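Local coordinates for vacuolar protein sorting-associated protein IST1 (Saccharomyces cerevisiae, PDB 3GGY), which works late in multivesicular body sorting, regulating recruitment of the ATPase VPS4 to the ESCRT-III complex, probably together with DID2, at residues 16-30 with 67-81. Residues are numbered along the deposited sequence; the frame is centred on the assembly and turned at random.
Sequences LKMCIQRLRYAQEKQ and IELLEILELYCELLL
L23 and L70 interlock as reciprocal knobs where the antiparallel helical segments 16-30 and 67-81 pack at an axis separation of 9.2 Å, illustrating how a helix pair can join an apolar, interlocked side to a polar, more solvent-exposed flank. L23 enters the hole formed by L70, L73, E74 and C77; L70 enters that of L23, A26, Q27 and Q30, its CD2 lying 3.8 Å from L23 CD2. One turn before L23, I20 CG1 presses to 3.4 Å from C77 CB, closer than usual van der Waals contact. The more open flank is polar instead. E74 leaves its backbone with CG anti to N (chi1 -177°), and its carboxylate serves two partners: Q27 NE2 donates to OE1 at 2.7 Å, while R24 NE reaches OE2 from above the carboxylate plane at 3.1 Å. R24 NH2 continues the salt-bridge network to E78 OE2 (2.9 Å), and I20 CG2 sits over one guanidinium face, offset toward its rim. Replacing E74 with an alanine would probably leave Q27 NE2 without its short bond and R24 held by E78 alone within this network. A water donates to Q27 OE1 and, only weakly, to E71 OE2. The pair forms the long hairpin of this ESCRT-III-like N-terminal domain, helix 8-46 against helix 50-82; L73 and L80 pack on helix 105-115, and L69 meets helix 153-159.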
loop_
_atom_site.group_PDB
_atom_site.type_symbol
_atom_site.label_atom_id
_atom_site.label_comp_id
_atom_site.label_asym_id
_atom_site.label_seq_id
_atom_site.Cartn_x
_atom_site.Cartn_y
_atom_site.Cartn_z
ATOM N N LEU A 16 9.581 10.223 8.974
ATOM C CA LEU A 16 9.914 9.148 8.050
ATOM C C LEU A 16 10.348 7.881 8.782
ATOM O O LEU A 16 9.972 6.778 8.395
ATOM C CB LEU A 16 11.007 9.602 7.084
ATOM C CG LEU A 16 10.568 10.637 6.041
ATOM C CD1 LEU A 16 11.777 11.175 5.297
ATOM C CD2 LEU A 16 9.591 9.993 5.063
ATOM N N LYS A 17 11.128 8.037 9.847
ATOM C CA LYS A 17 11.578 6.870 10.597
ATOM C C LYS A 17 10.405 6.128 11.227
ATOM O O LYS A 17 10.371 4.896 11.225
ATOM C CB LYS A 17 12.584 7.281 11.679
ATOM C CG LYS A 17 13.961 7.610 11.129
ATOM C CD LYS A 17 14.942 7.939 12.249
ATOM C CE LYS A 17 16.327 8.233 11.697
ATOM N NZ LYS A 17 16.913 7.054 10.999
ATOM N N MET A 18 9.445 6.876 11.761
ATOM C CA MET A 18 8.274 6.277 12.386
ATOM C C MET A 18 7.409 5.626 11.313
ATOM O O MET A 18 6.861 4.542 11.517
ATOM C CB MET A 18 7.464 7.338 13.137
ATOM C CG MET A 18 6.228 6.809 13.852
ATOM S SD MET A 18 6.563 5.907 15.385
ATOM C CE MET A 18 6.532 4.228 14.833
ATOM N N CYS A 19 7.277 6.286 10.165
ATOM C CA CYS A 19 6.476 5.713 9.087
ATOM C C CYS A 19 7.059 4.376 8.647
ATOM O O CYS A 19 6.325 3.424 8.401
ATOM C CB CYS A 19 6.412 6.660 7.890
ATOM S SG CYS A 19 5.303 8.059 8.145
ATOM N N ILE A 20 8.382 4.305 8.554
ATOM C CA ILE A 20 9.038 3.069 8.146
ATOM C C ILE A 20 8.780 1.947 9.153
ATOM O O ILE A 20 8.474 0.818 8.770
ATOM C CB ILE A 20 10.557 3.284 7.976
ATOM C CG1 ILE A 20 10.809 4.192 6.767
ATOM C CG2 ILE A 20 11.263 1.947 7.787
ATOM C CD1 ILE A 20 12.255 4.590 6.583
ATOM N N GLN A 21 8.887 2.261 10.438
ATOM C CA GLN A 21 8.654 1.256 11.467
ATOM C C GLN A 21 7.199 0.785 11.467
ATOM O O GLN A 21 6.927 -0.412 11.584
ATOM C CB GLN A 21 9.031 1.806 12.841
ATOM C CG GLN A 21 10.531 2.036 13.034
ATOM C CD GLN A 21 11.366 0.780 12.801
ATOM O OE1 GLN A 21 11.745 0.466 11.669
ATOM N NE2 GLN A 21 11.650 0.053 13.876
ATOM N N ARG A 22 6.269 1.725 11.323
ATOM C CA ARG A 22 4.849 1.394 11.300
ATOM C C ARG A 22 4.495 0.589 10.052
ATOM O O ARG A 22 3.752 -0.384 10.127
ATOM C CB ARG A 22 3.996 2.664 11.353
ATOM C CG ARG A 22 4.107 3.434 12.660
ATOM C CD ARG A 22 3.658 2.579 13.837
ATOM N NE ARG A 22 2.245 2.222 13.750
ATOM C CZ ARG A 22 1.245 3.091 13.879
ATOM N NH1 ARG A 22 1.501 4.373 14.101
ATOM N NH2 ARG A 22 -0.010 2.678 13.783
ATOM N N LEU A 23 5.017 0.996 8.901
ATOM C CA LEU A 23 4.735 0.268 7.666
ATOM C C LEU A 23 5.264 -1.166 7.752
ATOM O O LEU A 23 4.590 -2.115 7.345
ATOM C CB LEU A 23 5.361 0.987 6.465
ATOM C CG LEU A 23 4.607 2.247 6.026
ATOM C CD1 LEU A 23 5.472 3.106 5.109
ATOM C CD2 LEU A 23 3.330 1.836 5.332
ATOM N N ARG A 24 6.471 -1.329 8.283
ATOM C CA ARG A 24 7.057 -2.662 8.409
ATOM C C ARG A 24 6.209 -3.533 9.324
ATOM O O ARG A 24 5.957 -4.703 9.030
ATOM C CB ARG A 24 8.485 -2.575 8.968
ATOM C CG ARG A 24 9.521 -2.046 7.982
ATOM C CD ARG A 24 10.902 -1.961 8.628
ATOM N NE ARG A 24 11.917 -1.472 7.697
ATOM C CZ ARG A 24 13.175 -1.200 8.034
ATOM N NH1 ARG A 24 13.582 -1.369 9.286
ATOM N NH2 ARG A 24 14.029 -0.757 7.121
ATOM N N TYR A 25 5.762 -2.949 10.431
ATOM C CA TYR A 25 4.951 -3.669 11.402
ATOM C C TYR A 25 3.594 -4.052 10.820
ATOM O O TYR A 25 3.093 -5.152 11.062
ATOM C CB TYR A 25 4.754 -2.816 12.657
ATOM C CG TYR A 25 4.170 -3.579 13.821
ATOM C CD1 TYR A 25 4.850 -4.664 14.375
ATOM C CD2 TYR A 25 2.943 -3.219 14.373
ATOM C CE1 TYR A 25 4.320 -5.372 15.455
ATOM C CE2 TYR A 25 2.402 -3.921 15.451
ATOM C CZ TYR A 25 3.098 -4.996 15.986
ATOM O OH TYR A 25 2.573 -5.692 17.048
ATOM N N ALA A 26 3.005 -3.142 10.049
ATOM C CA ALA A 26 1.711 -3.393 9.429
ATOM C C ALA A 26 1.837 -4.534 8.422
ATOM O O ALA A 26 0.938 -5.369 8.309
ATOM C CB ALA A 26 1.199 -2.126 8.738
ATOM N N GLN A 27 2.948 -4.563 7.689
ATOM C CA GLN A 27 3.185 -5.620 6.704
ATOM C C GLN A 27 3.257 -6.967 7.403
ATOM O O GLN A 27 2.607 -7.927 7.000
ATOM C CB GLN A 27 4.504 -5.395 5.973
ATOM C CG GLN A 27 4.512 -4.258 4.989
ATOM C CD GLN A 27 5.899 -4.001 4.454
ATOM O OE1 GLN A 27 6.551 -4.907 3.933
ATOM N NE2 GLN A 27 6.366 -2.767 4.586
ATOM N N GLU A 28 4.077 -7.023 8.446
ATOM C CA GLU A 28 4.264 -8.240 9.228
ATOM C C GLU A 28 2.919 -8.778 9.695
ATOM O O GLU A 28 2.583 -9.944 9.457
ATOM C CB GLU A 28 5.158 -7.936 10.436
ATOM C CG GLU A 28 5.179 -9.023 11.500
ATOM C CD GLU A 28 6.018 -8.643 12.711
ATOM O OE1 GLU A 28 6.017 -9.411 13.697
ATOM O OE2 GLU A 28 6.677 -7.580 12.675
ATOM N N LYS A 29 2.152 -7.915 10.349
ATOM C CA LYS A 29 0.842 -8.275 10.869
ATOM C C LYS A 29 -0.120 -8.715 9.781
ATOM O O LYS A 29 -0.760 -9.760 9.886
ATOM C CB LYS A 29 0.239 -7.088 11.618
ATOM C CG LYS A 29 -1.142 -7.353 12.201
ATOM C CD LYS A 29 -1.642 -6.155 12.992
ATOM C CE LYS A 29 -2.978 -6.454 13.655
ATOM N NZ LYS A 29 -3.481 -5.285 14.430
ATOM N N GLN A 30 -0.224 -7.916 8.726
ATOM C CA GLN A 30 -1.139 -8.244 7.648
ATOM C C GLN A 30 -0.762 -9.501 6.868
ATOM O O GLN A 30 -1.638 -10.194 6.350
ATOM C CB GLN A 30 -1.287 -7.037 6.721
ATOM C CG GLN A 30 -2.094 -5.918 7.382
ATOM C CD GLN A 30 -2.178 -4.669 6.536
ATOM O OE1 GLN A 30 -2.291 -4.742 5.313
ATOM N NE2 GLN A 30 -2.145 -3.510 7.190
ATOM N N ILE A 67 -0.979 -5.319 0.895
ATOM C CA ILE A 67 0.337 -5.594 1.462
ATOM C C ILE A 67 1.410 -5.126 0.477
ATOM O O ILE A 67 2.427 -4.572 0.881
ATOM C CB ILE A 67 0.512 -7.101 1.755
ATOM C CG1 ILE A 67 -0.333 -7.485 2.972
ATOM C CG2 ILE A 67 1.984 -7.416 1.998
ATOM C CD1 ILE A 67 -0.514 -8.980 3.145
ATOM N N GLU A 68 1.174 -5.338 -0.818
ATOM C CA GLU A 68 2.123 -4.901 -1.836
ATOM C C GLU A 68 2.244 -3.377 -1.780
ATOM O O GLU A 68 3.331 -2.824 -1.944
ATOM C CB GLU A 68 1.649 -5.325 -3.224
ATOM C CG GLU A 68 1.507 -6.826 -3.384
ATOM C CD GLU A 68 1.111 -7.230 -4.791
ATOM O OE1 GLU A 68 0.149 -6.641 -5.333
ATOM O OE2 GLU A 68 1.757 -8.142 -5.351
ATOM N N LEU A 69 1.122 -2.696 -1.560
ATOM C CA LEU A 69 1.145 -1.236 -1.470
ATOM C C LEU A 69 2.051 -0.828 -0.319
ATOM O O LEU A 69 2.905 0.043 -0.470
ATOM C CB LEU A 69 -0.269 -0.677 -1.231
ATOM C CG LEU A 69 -0.409 0.816 -0.889
ATOM C CD1 LEU A 69 0.065 1.675 -2.055
ATOM C CD2 LEU A 69 -1.879 1.130 -0.555
ATOM N N LEU A 70 1.866 -1.462 0.835
ATOM C CA LEU A 70 2.681 -1.152 2.009
ATOM C C LEU A 70 4.169 -1.360 1.742
ATOM O O LEU A 70 4.995 -0.588 2.220
ATOM C CB LEU A 70 2.249 -2.009 3.203
ATOM C CG LEU A 70 0.806 -1.831 3.679
ATOM C CD1 LEU A 70 0.563 -2.707 4.913
ATOM C CD2 LEU A 70 0.548 -0.372 4.017
ATOM N N GLU A 71 4.511 -2.399 0.985
ATOM C CA GLU A 71 5.914 -2.670 0.675
ATOM C C GLU A 71 6.500 -1.537 -0.160
ATOM O O GLU A 71 7.626 -1.094 0.075
ATOM C CB GLU A 71 6.041 -3.993 -0.082
ATOM C CG GLU A 71 5.461 -5.177 0.683
ATOM C CD GLU A 71 5.504 -6.476 -0.102
ATOM O OE1 GLU A 71 5.304 -6.435 -1.335
ATOM O OE2 GLU A 71 5.720 -7.539 0.520
ATOM N N ILE A 72 5.729 -1.063 -1.130
ATOM C CA ILE A 72 6.186 0.021 -1.986
ATOM C C ILE A 72 6.317 1.320 -1.181
ATOM O O ILE A 72 7.295 2.061 -1.321
ATOM C CB ILE A 72 5.208 0.235 -3.162
ATOM C CG1 ILE A 72 5.119 -1.044 -3.996
ATOM C CG2 ILE A 72 5.667 1.418 -4.010
ATOM C CD1 ILE A 72 3.962 -1.068 -4.980
ATOM N N LEU A 73 5.340 1.599 -0.326
ATOM C CA LEU A 73 5.394 2.820 0.465
ATOM C C LEU A 73 6.600 2.814 1.402
ATOM O O LEU A 73 7.206 3.860 1.656
ATOM C CB LEU A 73 4.095 3.000 1.261
ATOM C CG LEU A 73 2.826 3.178 0.419
ATOM C CD1 LEU A 73 1.632 3.348 1.363
ATOM C CD2 LEU A 73 2.963 4.393 -0.511
ATOM N N GLU A 74 6.954 1.635 1.910
ATOM C CA GLU A 74 8.099 1.508 2.804
ATOM C C GLU A 74 9.347 1.936 2.042
ATOM O O GLU A 74 10.179 2.671 2.566
ATOM C CB GLU A 74 8.275 0.061 3.272
ATOM C CG GLU A 74 9.417 -0.117 4.271
ATOM C CD GLU A 74 9.892 -1.557 4.394
ATOM O OE1 GLU A 74 9.067 -2.481 4.226
ATOM O OE2 GLU A 74 11.094 -1.763 4.673
ATOM N N LEU A 75 9.472 1.461 0.805
ATOM C CA LEU A 75 10.615 1.807 -0.026
ATOM C C LEU A 75 10.655 3.301 -0.304
ATOM O O LEU A 75 11.725 3.901 -0.290
ATOM C CB LEU A 75 10.588 1.029 -1.346
ATOM C CG LEU A 75 10.901 -0.464 -1.256
ATOM C CD1 LEU A 75 11.102 -0.998 -2.666
ATOM C CD2 LEU A 75 12.160 -0.696 -0.422
ATOM N N TYR A 76 9.494 3.910 -0.552
ATOM C CA TYR A 76 9.464 5.346 -0.806
ATOM C C TYR A 76 9.929 6.110 0.429
ATOM O O TYR A 76 10.617 7.125 0.322
ATOM C CB TYR A 76 8.053 5.820 -1.189
ATOM C CG TYR A 76 7.642 5.535 -2.622
ATOM C CD1 TYR A 76 8.544 5.682 -3.676
ATOM C CD2 TYR A 76 6.328 5.174 -2.928
ATOM C CE1 TYR A 76 8.150 5.479 -4.997
ATOM C CE2 TYR A 76 5.922 4.974 -4.241
ATOM C CZ TYR A 76 6.836 5.127 -5.272
ATOM O OH TYR A 76 6.430 4.933 -6.571
ATOM N N CYS A 77 9.538 5.636 1.608
ATOM C CA CYS A 77 9.944 6.284 2.849
ATOM C C CYS A 77 11.450 6.201 3.037
ATOM O O CYS A 77 12.084 7.162 3.464
ATOM C CB CYS A 77 9.269 5.630 4.052
ATOM S SG CYS A 77 7.554 6.127 4.273
ATOM N N GLU A 78 12.016 5.039 2.733
ATOM C CA GLU A 78 13.455 4.853 2.881
ATOM C C GLU A 78 14.206 5.761 1.916
ATOM O O GLU A 78 15.255 6.314 2.260
ATOM C CB GLU A 78 13.815 3.383 2.654
ATOM C CG GLU A 78 13.094 2.463 3.629
ATOM C CD GLU A 78 13.437 1.002 3.442
ATOM O OE1 GLU A 78 13.447 0.537 2.284
ATOM O OE2 GLU A 78 13.683 0.313 4.456
ATOM N N LEU A 79 13.655 5.928 0.718
ATOM C CA LEU A 79 14.264 6.785 -0.294
ATOM C C LEU A 79 14.337 8.218 0.219
ATOM O O LEU A 79 15.401 8.844 0.204
ATOM C CB LEU A 79 13.446 6.728 -1.588
ATOM C CG LEU A 79 13.905 7.597 -2.764
ATOM C CD1 LEU A 79 13.266 7.086 -4.041
ATOM C CD2 LEU A 79 13.541 9.055 -2.530
ATOM N N LEU A 80 13.200 8.735 0.676
ATOM C CA LEU A 80 13.132 10.093 1.198
ATOM C C LEU A 80 14.015 10.269 2.430
ATOM O O LEU A 80 14.603 11.332 2.634
ATOM C CB LEU A 80 11.687 10.447 1.558
ATOM C CG LEU A 80 10.708 10.523 0.387
ATOM C CD1 LEU A 80 9.305 10.817 0.910
ATOM C CD2 LEU A 80 11.158 11.611 -0.579
ATOM N N LEU A 81 14.101 9.229 3.252
ATOM C CA LEU A 81 14.906 9.299 4.465
ATOM C C LEU A 81 16.375 9.513 4.140
ATOM O O LEU A 81 17.069 10.262 4.829
ATOM C CB LEU A 81 14.755 8.017 5.284
ATOM C CG LEU A 81 15.561 7.980 6.590
ATOM C CD1 LEU A 81 15.129 9.130 7.491
ATOM C CD2 LEU A 81 15.348 6.644 7.292
HETATM O O HOH W 1 7.525 -7.896 3.279
#